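Side-chain contacts in phosphonomutase (Burkholderia cenocepacia J2315, PDB 4MG4), which is a phosphonomutase by name, a member of a TIM-barrel family built round eight parallel strands: residues 175-180 and 207-212; 159-164 and 181-186; 124-127 and 131-134; 16-21 and 236-241; 20-23 and 27-30. All blocks are in the same frame, centred on the assembly; numbering follows the deposited sequence. Where two conformers were deposited one is given.

Contact 1 of 5, residues 175-180 and 207-212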
# COMPACT_ATOMS: atom_id res chain seq x y z
N ARG A 175 6.73 -36.22 -17.33
CA ARG A 175 5.51 -35.94 -18.15
C ARG A 175 5.03 -34.48 -18.04
O ARG A 175 4.58 -33.86 -19.03
CB ARG A 175 4.34 -36.87 -17.76
CG ARG A 175 4.47 -38.33 -18.18
CD ARG A 175 3.32 -39.22 -17.64
NE ARG A 175 3.27 -39.35 -16.16
CZ ARG A 175 2.29 -39.97 -15.45
NH1 ARG A 175 1.27 -40.57 -16.01
NH2 ARG A 175 2.34 -39.99 -14.16
N LEU A 176 5.06 -33.94 -16.82
CA LEU A 176 4.71 -32.53 -16.63
C LEU A 176 5.77 -31.60 -17.19
O LEU A 176 5.45 -30.59 -17.81
CB LEU A 176 4.45 -32.17 -15.17
CG LEU A 176 3.16 -32.63 -14.54
CD1 LEU A 176 2.96 -31.88 -13.24
CD2 LEU A 176 1.97 -32.38 -15.41
N LEU A 177 7.03 -32.00 -17.08
CA LEU A 177 8.10 -31.20 -17.68
C LEU A 177 7.94 -31.20 -19.22
O LEU A 177 8.08 -30.18 -19.89
CB LEU A 177 9.49 -31.77 -17.30
CG LEU A 177 10.65 -31.23 -18.14
CD1 LEU A 177 10.83 -29.79 -17.80
CD2 LEU A 177 11.93 -32.05 -17.85
N ASP A 178 7.61 -32.36 -19.80
CA ASP A 178 7.43 -32.41 -21.23
C ASP A 178 6.27 -31.55 -21.68
O ASP A 178 6.36 -30.90 -22.74
CB ASP A 178 7.25 -33.87 -21.69
CG ASP A 178 8.52 -34.66 -21.58
OD1 ASP A 178 9.63 -34.09 -21.53
OD2 ASP A 178 8.39 -35.93 -21.56
N ALA A 179 5.19 -31.52 -20.91
CA ALA A 179 4.03 -30.68 -21.25
C ALA A 179 4.41 -29.21 -21.17
O ALA A 179 3.96 -28.38 -21.97
CB ALA A 179 2.88 -30.94 -20.32
N THR A 180 5.20 -28.89 -20.14
CA THR A 180 5.70 -27.54 -19.94
C THR A 180 6.56 -27.10 -21.15
O THR A 180 6.36 -25.99 -21.69
CB THR A 180 6.46 -27.41 -18.61
OG1 THR A 180 5.53 -27.70 -17.57
CG2 THR A 180 7.07 -26.01 -18.44
N ARG A 207 16.82 -28.15 -13.93
CA ARG A 207 17.96 -28.31 -14.82
C ARG A 207 17.53 -28.75 -16.21
O ARG A 207 18.04 -28.26 -17.23
CB ARG A 207 18.93 -29.34 -14.25
CG ARG A 207 19.70 -28.87 -13.03
CD ARG A 207 20.71 -29.97 -12.68
NE ARG A 207 21.38 -29.73 -11.41
CZ ARG A 207 22.42 -28.94 -11.19
NH1 ARG A 207 22.89 -28.15 -12.15
NH2 ARG A 207 22.91 -28.84 -9.98
N ALA A 208 16.62 -29.71 -16.25
CA ALA A 208 16.11 -30.21 -17.53
C ALA A 208 15.39 -29.15 -18.32
O ALA A 208 15.53 -29.03 -19.55
CB ALA A 208 15.21 -31.42 -17.32
N LEU A 209 14.65 -28.33 -17.58
CA LEU A 209 13.93 -27.20 -18.16
C LEU A 209 14.84 -26.16 -18.77
O LEU A 209 14.60 -25.72 -19.88
CB LEU A 209 13.05 -26.56 -17.08
CG LEU A 209 12.20 -25.39 -17.54
CD1 LEU A 209 11.23 -25.73 -18.65
CD2 LEU A 209 11.49 -24.79 -16.33
N THR A 210 15.84 -25.72 -18.01
CA THR A 210 16.73 -24.70 -18.52
C THR A 210 17.59 -25.24 -19.69
O THR A 210 17.91 -24.47 -20.60
CB THR A 210 17.64 -24.13 -17.42
OG1 THR A 210 18.52 -25.17 -16.93
CG2 THR A 210 16.87 -23.50 -16.24
N ALA A 211 17.92 -26.53 -19.68
CA ALA A 211 18.67 -27.18 -20.80
C ALA A 211 17.88 -27.17 -22.10
O ALA A 211 18.45 -26.95 -23.17
CB ALA A 211 19.06 -28.60 -20.43
N ALA A 212 16.56 -27.40 -22.02
CA ALA A 212 15.70 -27.57 -23.18
C ALA A 212 14.86 -26.37 -23.56
O ALA A 212 14.34 -26.33 -24.69
CB ALA A 212 14.78 -28.78 -22.98
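L177 lays its two methyl branches over the flank of helix 203-212, one against A208 and the other against L209. The CD2 branch takes A208: it stands 3.4 Å from A208 CB, so these two methyls are packed more tightly than usual van der Waals contact. The CD1 branch slides in beside L209, 4.0 Å from L209 CB, with the two leucine side chains inclined to one another. L177 holds CG opposite its own backbone N (chi1 166°), which spreads the fork toward the neighbouring helix, and L209 adopts much the same shape. One turn further along helix 174-190, T180 turns its methyl to the same leucine: T180 CG2 lies 4.2 Å from L209 CD1, the two side chains meeting nearly at a right angle. The hydroxyl of T180 is used inside its own helix, where OG1 donates to L176 O at 2.9 Å. That oxygen also accepts from T180 N, and the two donors come to it from opposite faces of the carbonyl plane.

The axes of the two segments approach to 10.6 Å and run nearly parallel, crossing at -28°, as expected of successive outer helices in a TIM barrel. L209 also packs on V217 of strand 217-220, toward the barrel, and on L181, which extends the contact along helix 174-190. With methyl groups on both sides and the T180 hydroxyl bonded back to its own helix, the contact depends on apolar packing and the fit of shapes.

Contact 2 of 5, residues 159-164 and 181-186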
# COMPACT_ATOMS: atom_id res chain seq x y z
N ALA A 159 5.88 -15.35 -20.59
CA ALA A 159 4.72 -16.24 -20.68
C ALA A 159 4.75 -17.19 -19.51
O ALA A 159 5.68 -17.99 -19.37
CB ALA A 159 4.72 -17.06 -22.00
N ARG A 160 3.76 -17.04 -18.63
CA ARG A 160 3.60 -17.88 -17.47
C ARG A 160 2.77 -19.10 -17.83
O ARG A 160 1.72 -18.98 -18.45
CB ARG A 160 2.85 -17.10 -16.40
CG ARG A 160 2.54 -17.96 -15.21
CD ARG A 160 1.99 -17.15 -14.05
NE ARG A 160 1.38 -18.02 -13.07
CZ ARG A 160 1.20 -17.71 -11.77
NH1 ARG A 160 1.61 -16.54 -11.29
NH2 ARG A 160 0.63 -18.60 -10.95
N THR A 161 3.29 -20.26 -17.51
CA THR A 161 2.52 -21.50 -17.67
C THR A 161 2.22 -22.08 -16.31
O THR A 161 3.10 -22.11 -15.44
CB THR A 161 3.17 -22.55 -18.59
OG1 THR A 161 2.26 -23.64 -18.74
CG2 THR A 161 4.50 -23.07 -18.11
N ASP A 162 0.97 -22.50 -16.12
CA ASP A 162 0.56 -23.06 -14.84
C ASP A 162 0.61 -24.58 -14.75
O ASP A 162 0.05 -25.13 -13.80
CB ASP A 162 -0.80 -22.52 -14.49
CG ASP A 162 -0.76 -21.08 -14.00
OD1 ASP A 162 0.30 -20.57 -13.58
OD2 ASP A 162 -1.82 -20.44 -14.02
N VAL A 163 1.30 -25.25 -15.66
CA VAL A 163 1.37 -26.73 -15.65
C VAL A 163 1.76 -27.24 -14.28
O VAL A 163 1.11 -28.18 -13.77
CB VAL A 163 2.33 -27.27 -16.73
CG1 VAL A 163 2.56 -28.79 -16.58
CG2 VAL A 163 1.76 -26.98 -18.09
N PHE A 164 2.84 -26.70 -13.72
CA PHE A 164 3.33 -27.22 -12.43
C PHE A 164 2.55 -26.60 -11.29
O PHE A 164 2.33 -27.24 -10.27
CB PHE A 164 4.85 -26.98 -12.27
CG PHE A 164 5.71 -27.99 -12.97
CD1 PHE A 164 5.99 -29.21 -12.41
CD2 PHE A 164 6.22 -27.72 -14.17
CE1 PHE A 164 6.78 -30.12 -13.09
CE2 PHE A 164 7.07 -28.61 -14.85
CZ PHE A 164 7.33 -29.83 -14.29
N LEU A 181 7.48 -27.95 -21.57
CA LEU A 181 8.33 -27.66 -22.73
C LEU A 181 7.53 -27.55 -24.05
O LEU A 181 7.84 -26.69 -24.87
CB LEU A 181 9.46 -28.70 -22.85
CG LEU A 181 10.58 -28.51 -21.82
CD1 LEU A 181 11.39 -29.79 -21.77
CD2 LEU A 181 11.47 -27.31 -22.08
N ALA A 182 6.50 -28.36 -24.24
CA ALA A 182 5.66 -28.23 -25.44
C ALA A 182 4.95 -26.87 -25.45
O ALA A 182 4.85 -26.22 -26.48
CB ALA A 182 4.64 -29.35 -25.53
N ARG A 183 4.47 -26.45 -24.27
CA ARG A 183 3.89 -25.09 -24.17
C ARG A 183 4.93 -24.03 -24.44
O ARG A 183 4.66 -23.07 -25.19
CB ARG A 183 3.19 -24.90 -22.84
CG ARG A 183 1.86 -25.58 -22.81
CD ARG A 183 1.17 -25.46 -21.46
NE ARG A 183 -0.09 -26.23 -21.47
CZ ARG A 183 -1.28 -25.78 -21.87
NH1 ARG A 183 -1.48 -24.55 -22.27
NH2 ARG A 183 -2.34 -26.61 -21.82
N ALA A 184 6.12 -24.20 -23.87
CA ALA A 184 7.20 -23.22 -24.05
C ALA A 184 7.56 -23.05 -25.53
O ALA A 184 7.73 -21.92 -26.01
CB ALA A 184 8.41 -23.64 -23.26
N ARG A 185 7.62 -24.15 -26.26
CA ARG A 185 7.90 -24.05 -27.70
C ARG A 185 6.80 -23.32 -28.46
O ARG A 185 7.10 -22.49 -29.35
CB ARG A 185 8.18 -25.44 -28.29
CG ARG A 185 9.47 -26.08 -27.83
CD ARG A 185 9.80 -27.36 -28.60
NE ARG A 185 8.84 -28.42 -28.38
CZ ARG A 185 8.86 -29.30 -27.39
NH1 ARG A 185 9.84 -29.33 -26.50
NH2 ARG A 185 7.90 -30.22 -27.32
N ALA A 186 5.56 -23.60 -28.15
CA ALA A 186 4.44 -22.92 -28.80
C ALA A 186 4.45 -21.43 -28.45
O ALA A 186 4.21 -20.58 -29.29
CB ALA A 186 3.11 -23.55 -28.40
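This is the packing of a helix against the loop that leaves the preceding strand, within the beta-alpha-beta unit of strand 156-160, helix 174-190 and strand 194-196 in the TIM barrel. The aliphatic part of R183 reaches from the helix to the residues just past the strand, T161 and V163. Its CD is the atom that does the touching, 3.4 Å from T161 OG1 and 3.7 Å from V163 CG2. The arginine is stretched out from CG to NE (chi2 177°, chi3 -176°), so that its methylene chain spans the gap and carries the guanidinium beyond both neighbours. T161 and V163 each meet that chain at a slant.

The polar ends find their partners nearby. T161 OG1 is hydrogen-bonded to D123 OD2. R183 NH1 bonds to R132 O, which links the helix to the loop after strand 118-122, and also to Y187 OH within its own helix. T161 and V163 themselves are buried, and V163 also packs on T180 of the same helix.

D162, whose CB points away from the helix, pairs with R160. Both carboxylate oxygens of D162 have a partner, OD1 with R160 and OD2 with S124 OG. The N-H...O bond within the salt bridge is nearly straight: R160 NE meets the syn lone pair of D162 OD1 at 2.8 Å, with an angle of 166° and the oxygen in the guanidinium plane.

Contact 3 of 5, residues 124-127 and 131-134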
# COMPACT_ATOMS: atom_id res chain seq x y z
N SER A 124 -3.90 -19.66 -17.95
CA SER A 124 -5.01 -20.27 -17.28
C SER A 124 -6.25 -19.40 -17.44
O SER A 124 -6.20 -18.19 -17.73
CB SER A 124 -4.69 -20.48 -15.81
OG SER A 124 -4.42 -19.25 -15.21
N PHE A 125 -7.39 -20.08 -17.34
CA PHE A 125 -8.70 -19.40 -17.30
C PHE A 125 -8.96 -18.83 -15.92
O PHE A 125 -8.82 -19.54 -14.92
CB PHE A 125 -9.84 -20.36 -17.61
CG PHE A 125 -9.93 -20.79 -19.02
CD1 PHE A 125 -10.45 -19.94 -20.00
CD2 PHE A 125 -9.56 -22.08 -19.38
CE1 PHE A 125 -10.52 -20.37 -21.30
CE2 PHE A 125 -9.64 -22.52 -20.69
CZ PHE A 125 -10.12 -21.65 -21.65
N PRO A 126 -9.30 -17.55 -15.85
CA PRO A 126 -9.70 -17.06 -14.54
C PRO A 126 -11.03 -17.70 -14.06
O PRO A 126 -11.19 -17.82 -12.85
CB PRO A 126 -9.80 -15.54 -14.73
CG PRO A 126 -9.92 -15.32 -16.19
CD PRO A 126 -9.28 -16.49 -16.87
N SER A 127 -11.90 -18.18 -14.96
CA SER A 127 -13.17 -18.85 -14.55
C SER A 127 -13.02 -20.18 -13.78
O SER A 127 -13.77 -20.44 -12.83
CB SER A 127 -14.12 -19.07 -15.76
OG SER A 127 -13.78 -20.22 -16.55
N LEU A 131 -6.03 -24.91 -17.31
CA LEU A 131 -5.21 -24.45 -18.42
C LEU A 131 -6.00 -24.24 -19.68
O LEU A 131 -6.82 -25.09 -20.07
CB LEU A 131 -4.11 -25.45 -18.74
CG LEU A 131 -3.12 -25.73 -17.65
CD1 LEU A 131 -2.20 -26.85 -18.06
CD2 LEU A 131 -2.36 -24.45 -17.40
N ARG A 132 -5.71 -23.16 -20.38
CA ARG A 132 -6.13 -23.02 -21.78
C ARG A 132 -5.40 -24.03 -22.71
O ARG A 132 -4.23 -24.42 -22.45
CB ARG A 132 -5.85 -21.60 -22.29
CG ARG A 132 -6.50 -20.49 -21.54
CD ARG A 132 -6.16 -19.13 -22.09
NE ARG A 132 -6.62 -18.16 -21.15
CZ ARG A 132 -7.78 -17.49 -21.24
NH1 ARG A 132 -8.57 -17.63 -22.26
NH2 ARG A 132 -8.11 -16.70 -20.28
N ASP A 133 -6.09 -24.49 -23.76
CA ASP A 133 -5.45 -25.23 -24.84
C ASP A 133 -4.19 -24.46 -25.28
O ASP A 133 -4.20 -23.22 -25.32
CB ASP A 133 -6.37 -25.29 -26.04
CG ASP A 133 -5.72 -25.90 -27.25
OD1 ASP A 133 -5.76 -27.13 -27.37
OD2 ASP A 133 -5.17 -25.15 -28.10
N VAL A 134 -3.14 -25.23 -25.55
CA VAL A 134 -1.82 -24.67 -25.94
C VAL A 134 -1.95 -23.61 -27.03
O VAL A 134 -1.35 -22.53 -26.95
CB VAL A 134 -0.81 -25.77 -26.34
CG1 VAL A 134 -1.30 -26.64 -27.47
CG2 VAL A 134 0.52 -25.16 -26.70
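The ring of F125 carries R132 CG over one face, and the guanidinium of R132 in turn has the near side of that ring over one of its own faces. R132 CG sits 3.8 Å from the ring centroid and 12° off the normal, a CH-pi contact almost centred on the ring. Further out, R132 NH1 comes within 3.5 Å of F125 CE1, but the two planes are 40° apart, so the groups are far from a parallel stack. The arginine stays extended from CG to NE, which lets one side chain cross one face of the phenyl ring and then go on to P126, where R132 NH2 is 3.6 Å from P126 CD.

Both segments belong to the loop that joins strand 118-122 to helix 134-150 in the TIM barrel, and S124 and L131 form a single backbone bridge with their CA atoms 4.3 Å apart. R132 NE adds a weak, bent hydrogen bond to S124 O, 3.4 Å long with an N-H...O angle of 137°. The stronger partner of the guanidinium is E136, which forms a salt bridge with NH1 from the first turn of the helix. D133 is the N-cap of that helix, its OD2 accepting from D135 N and E136 N.

Contact 4 of 5, residues 16-21 and 236-241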
# COMPACT_ATOMS: atom_id res chain seq x y z
N ALA A 16 15.22 -2.29 -23.24
CA ALA A 16 16.50 -2.94 -23.59
C ALA A 16 17.27 -3.37 -22.33
O ALA A 16 17.82 -4.49 -22.30
CB ALA A 16 17.37 -2.02 -24.47
N ILE A 17 17.30 -2.51 -21.31
CA ILE A 17 17.97 -2.81 -20.05
C ILE A 17 17.30 -4.05 -19.43
O ILE A 17 17.95 -5.01 -19.08
CB ILE A 17 17.93 -1.62 -19.08
CG1 ILE A 17 18.81 -0.46 -19.59
CG2 ILE A 17 18.33 -2.03 -17.66
CD1 ILE A 17 18.67 0.86 -18.84
N PHE A 18 15.99 -4.00 -19.32
CA PHE A 18 15.23 -5.14 -18.75
C PHE A 18 15.52 -6.47 -19.48
O PHE A 18 15.84 -7.47 -18.87
CB PHE A 18 13.74 -4.82 -18.74
CG PHE A 18 12.90 -5.83 -18.00
CD1 PHE A 18 12.94 -5.91 -16.60
CD2 PHE A 18 12.08 -6.67 -18.67
CE1 PHE A 18 12.13 -6.79 -15.92
CE2 PHE A 18 11.24 -7.56 -18.00
CZ PHE A 18 11.28 -7.64 -16.61
N ARG A 19 15.45 -6.44 -20.79
CA ARG A 19 15.75 -7.64 -21.59
C ARG A 19 17.16 -8.18 -21.31
O ARG A 19 17.36 -9.40 -21.14
CB ARG A 19 15.59 -7.27 -23.08
CG ARG A 19 15.75 -8.48 -23.99
CD ARG A 19 15.59 -8.11 -25.46
NE ARG A 19 14.26 -7.59 -25.68
CZ ARG A 19 13.16 -8.32 -25.81
NH1 ARG A 19 13.18 -9.62 -25.79
NH2 ARG A 19 11.98 -7.70 -25.96
N SER A 20 18.14 -7.27 -21.27
CA SER A 20 19.56 -7.61 -21.05
C SER A 20 19.86 -8.27 -19.70
O SER A 20 20.87 -8.96 -19.53
CB SER A 20 20.44 -6.39 -21.27
OG SER A 20 20.49 -5.55 -20.12
N LEU A 21 18.98 -8.04 -18.75
CA LEU A 21 19.14 -8.61 -17.42
C LEU A 21 18.72 -10.07 -17.29
O LEU A 21 18.99 -10.71 -16.26
CB LEU A 21 18.40 -7.73 -16.37
CG LEU A 21 19.02 -6.34 -16.12
CD1 LEU A 21 18.02 -5.50 -15.38
CD2 LEU A 21 20.35 -6.54 -15.39
N VAL A 236 18.94 -20.85 -14.39
CA VAL A 236 17.77 -19.96 -14.39
C VAL A 236 18.21 -18.54 -14.74
O VAL A 236 19.32 -18.16 -14.40
CB VAL A 236 17.12 -20.04 -13.02
CG1 VAL A 236 16.18 -18.97 -12.69
CG2 VAL A 236 16.50 -21.44 -12.84
N ALA A 237 17.36 -17.82 -15.47
CA ALA A 237 17.61 -16.46 -15.89
C ALA A 237 16.88 -15.36 -15.09
O ALA A 237 17.23 -14.18 -15.17
CB ALA A 237 17.26 -16.35 -17.37
N ARG A 238 15.85 -15.76 -14.36
CA ARG A 238 15.01 -14.80 -13.67
C ARG A 238 14.38 -15.47 -12.45
O ARG A 238 13.91 -16.63 -12.53
CB ARG A 238 13.96 -14.30 -14.64
CG ARG A 238 12.91 -13.34 -14.05
CD ARG A 238 12.11 -12.72 -15.21
NE ARG A 238 10.91 -12.02 -14.78
CZ ARG A 238 10.15 -11.29 -15.61
NH1 ARG A 238 10.50 -11.10 -16.88
NH2 ARG A 238 9.00 -10.79 -15.14
N ILE A 239 14.33 -14.76 -11.32
CA ILE A 239 13.81 -15.28 -10.08
C ILE A 239 12.72 -14.32 -9.52
O ILE A 239 12.98 -13.12 -9.40
CB ILE A 239 14.92 -15.48 -9.03
CG1 ILE A 239 15.85 -16.60 -9.52
CG2 ILE A 239 14.32 -15.81 -7.68
CD1 ILE A 239 17.12 -16.74 -8.74
N SER A 240 11.56 -14.89 -9.23
CA SER A 240 10.38 -14.24 -8.69
C SER A 240 10.11 -14.70 -7.29
O SER A 240 10.56 -15.78 -6.87
CB SER A 240 9.11 -14.72 -9.55
OG SER A 240 9.28 -14.24 -10.75
N HIS A 241 9.40 -13.84 -6.54
CA HIS A 241 9.05 -14.16 -5.14
C HIS A 241 7.55 -14.06 -4.83
O HIS A 241 7.12 -14.21 -3.64
CB HIS A 241 9.88 -13.23 -4.20
CG HIS A 241 11.36 -13.38 -4.35
ND1 HIS A 241 12.11 -12.60 -5.21
CD2 HIS A 241 12.23 -14.25 -3.78
CE1 HIS A 241 13.39 -12.97 -5.15
NE2 HIS A 241 13.48 -13.96 -4.27
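The C-terminal part of helix 11-20 lies near strand 238-240, with the two backbones nearest at L21 and A237, whose CA atoms are 8.1 Å apart. F18 and R238 carry the side-chain contact. F18 sends its ring out from the helix with CG trans to the main-chain nitrogen (chi1 -172°), and the far corner of the ring lands over one face of the R238 guanidinium. F18 CZ lies 3.6 Å from R238 NH1 and 3.9 Å from R238 CZ. Ring and guanidinium planes are 76° apart, so the phenyl stands nearly upright on the flat group.

R238 comes to this place fully extended, every torsion from chi1 to chi4 within about 15° of 180°. Its NH1 is hydrogen-bonded to H22 NE2, and H22 in turn meets the F18 ring edge-to-face, so phenylalanine, histidine and arginine form one interlocked cluster. H22 ND1 closes the cluster by bonding to F18 O. Such a bond from the arginine leaves H22 NE2 as the acceptor and would probably favour the proton on ND1.

Around the cluster, R238 packs on T90, F156, N158 and L30, and F18 on T90, I117 and L28, residues that belong mainly to barrel strands. The extended arginine therefore runs inside the ring of strands, and F18 covers it from the helix. A helix before the first strand that closes over one end of the barrel in this way is a feature of many TIM-barrel proteins.

Contact 5 of 5, residues 20-23 and 27-30; sequences SLHR and PLAL
L28 sits between L21 and H22 and gives one methyl to each. Its CD2 lies over a face of the imidazole, 4.3 Å from the H22 ring centroid and 27° off the normal, a CH-pi contact displaced toward H22 CE1, which is 3.9 Å from L28 CD2. The other branch, CD1, turns to the leucine, 4.0 Å from L21 CB. A chi1 of 175° swings CG of L28 to the far side of CB from its own N and sets the fork astride the two residues, both of which meet it obliquely.

The main chain of the turn is close as well: L21 O comes within 3.5 Å of L28 CB, a contact of carbonyl with methylene. V48 packs against L21 and L28 from the neighbouring loop.

The imidazole is fixed by more than the leucine. F156 stacks on it, and its polar partners F18 and R238 settle how the ring is turned. Nearby, R23 folds back on its own segment, with NH1 bonded to H22 O at 3.3 Å from above the carbonyl plane and S20 O lying over the face of its guanidinium.

L28 begins strand 28-33, and its backbone pairs with A237 and with I239, the latter in strand 238-240. The arrangement is a tight connection from the N-terminal helix into the first strand of a TIM barrel, at the seam where first and last strands meet.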
# COMPACT_ATOMS: atom_id res chain seq x y z
N SER A 20 18.14 -7.27 -21.27
CA SER A 20 19.56 -7.61 -21.05
C SER A 20 19.86 -8.27 -19.70
O SER A 20 20.87 -8.96 -19.53
CB SER A 20 20.44 -6.39 -21.27
OG SER A 20 20.49 -5.55 -20.12
N LEU A 21 18.98 -8.04 -18.75
CA LEU A 21 19.14 -8.61 -17.42
C LEU A 21 18.72 -10.07 -17.29
O LEU A 21 18.99 -10.71 -16.26
CB LEU A 21 18.40 -7.73 -16.37
CG LEU A 21 19.02 -6.34 -16.12
CD1 LEU A 21 18.02 -5.50 -15.38
CD2 LEU A 21 20.35 -6.54 -15.39
N HIS A 22 18.07 -10.58 -18.31
CA HIS A 22 17.71 -12.00 -18.33
C HIS A 22 18.88 -12.81 -18.82
O HIS A 22 19.09 -12.95 -20.01
CB HIS A 22 16.50 -12.24 -19.24
CG HIS A 22 15.23 -11.61 -18.73
ND1 HIS A 22 15.00 -10.25 -18.78
CD2 HIS A 22 14.10 -12.17 -18.22
CE1 HIS A 22 13.82 -9.99 -18.26
NE2 HIS A 22 13.23 -11.13 -17.94
N ARG A 23 19.65 -13.32 -17.88
CA ARG A 23 20.93 -13.98 -18.16
C ARG A 23 20.96 -15.32 -17.42
O ARG A 23 20.98 -15.36 -16.21
CB ARG A 23 22.09 -13.07 -17.75
CG ARG A 23 22.26 -11.83 -18.64
CD ARG A 23 22.58 -12.17 -20.12
NE ARG A 23 22.85 -11.02 -21.03
CZ ARG A 23 22.00 -10.50 -21.90
NH1 ARG A 23 20.76 -10.98 -21.99
NH2 ARG A 23 22.37 -9.50 -22.72
N PRO A 27 20.92 -14.59 -12.71
CA PRO A 27 19.49 -14.25 -12.94
C PRO A 27 19.09 -12.89 -12.39
O PRO A 27 19.58 -12.42 -11.34
CB PRO A 27 18.72 -15.33 -12.15
CG PRO A 27 19.71 -15.92 -11.21
CD PRO A 27 21.05 -15.81 -11.90
N LEU A 28 18.13 -12.30 -13.08
CA LEU A 28 17.43 -11.18 -12.61
C LEU A 28 16.55 -11.57 -11.44
O LEU A 28 15.64 -12.37 -11.58
CB LEU A 28 16.56 -10.67 -13.77
CG LEU A 28 15.63 -9.51 -13.44
CD1 LEU A 28 16.43 -8.32 -12.91
CD2 LEU A 28 14.82 -9.08 -14.63
N ALA A 29 16.72 -10.88 -10.31
CA ALA A 29 15.85 -11.12 -9.16
C ALA A 29 14.89 -9.93 -9.01
O ALA A 29 15.31 -8.75 -8.95
CB ALA A 29 16.69 -11.28 -7.92
N LEU A 30 13.62 -10.24 -8.94
CA LEU A 30 12.55 -9.21 -8.89
C LEU A 30 11.76 -9.36 -7.64
O LEU A 30 11.42 -10.46 -7.26
CB LEU A 30 11.56 -9.32 -10.08
CG LEU A 30 12.19 -8.97 -11.43
CD1 LEU A 30 11.19 -9.23 -12.57
CD2 LEU A 30 12.71 -7.54 -11.45

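How the contacts relate
Along the chain, contacts 4 and 5 start from the same stretch; contact 5 closes first, contact 3 follows, contacts 2 and 1 interleave, and contact 4 closes last. Contacts 4 and 5 are practically one site, their centres 2 Å apart; they share S20 and L21 and lie at the seam between strands 28-33 and 238-240. Contacts 1 and 2, with centres 9 Å apart, join helix 174-190 to the next helix and to the loop leaving its own strand. Contact 3 braces the loop after strand 118-122, which R183 of contact 2 reaches at R132. Contacts 3 and 4 lie on opposite sides of the chain's centre, about 25 Å apart between centres.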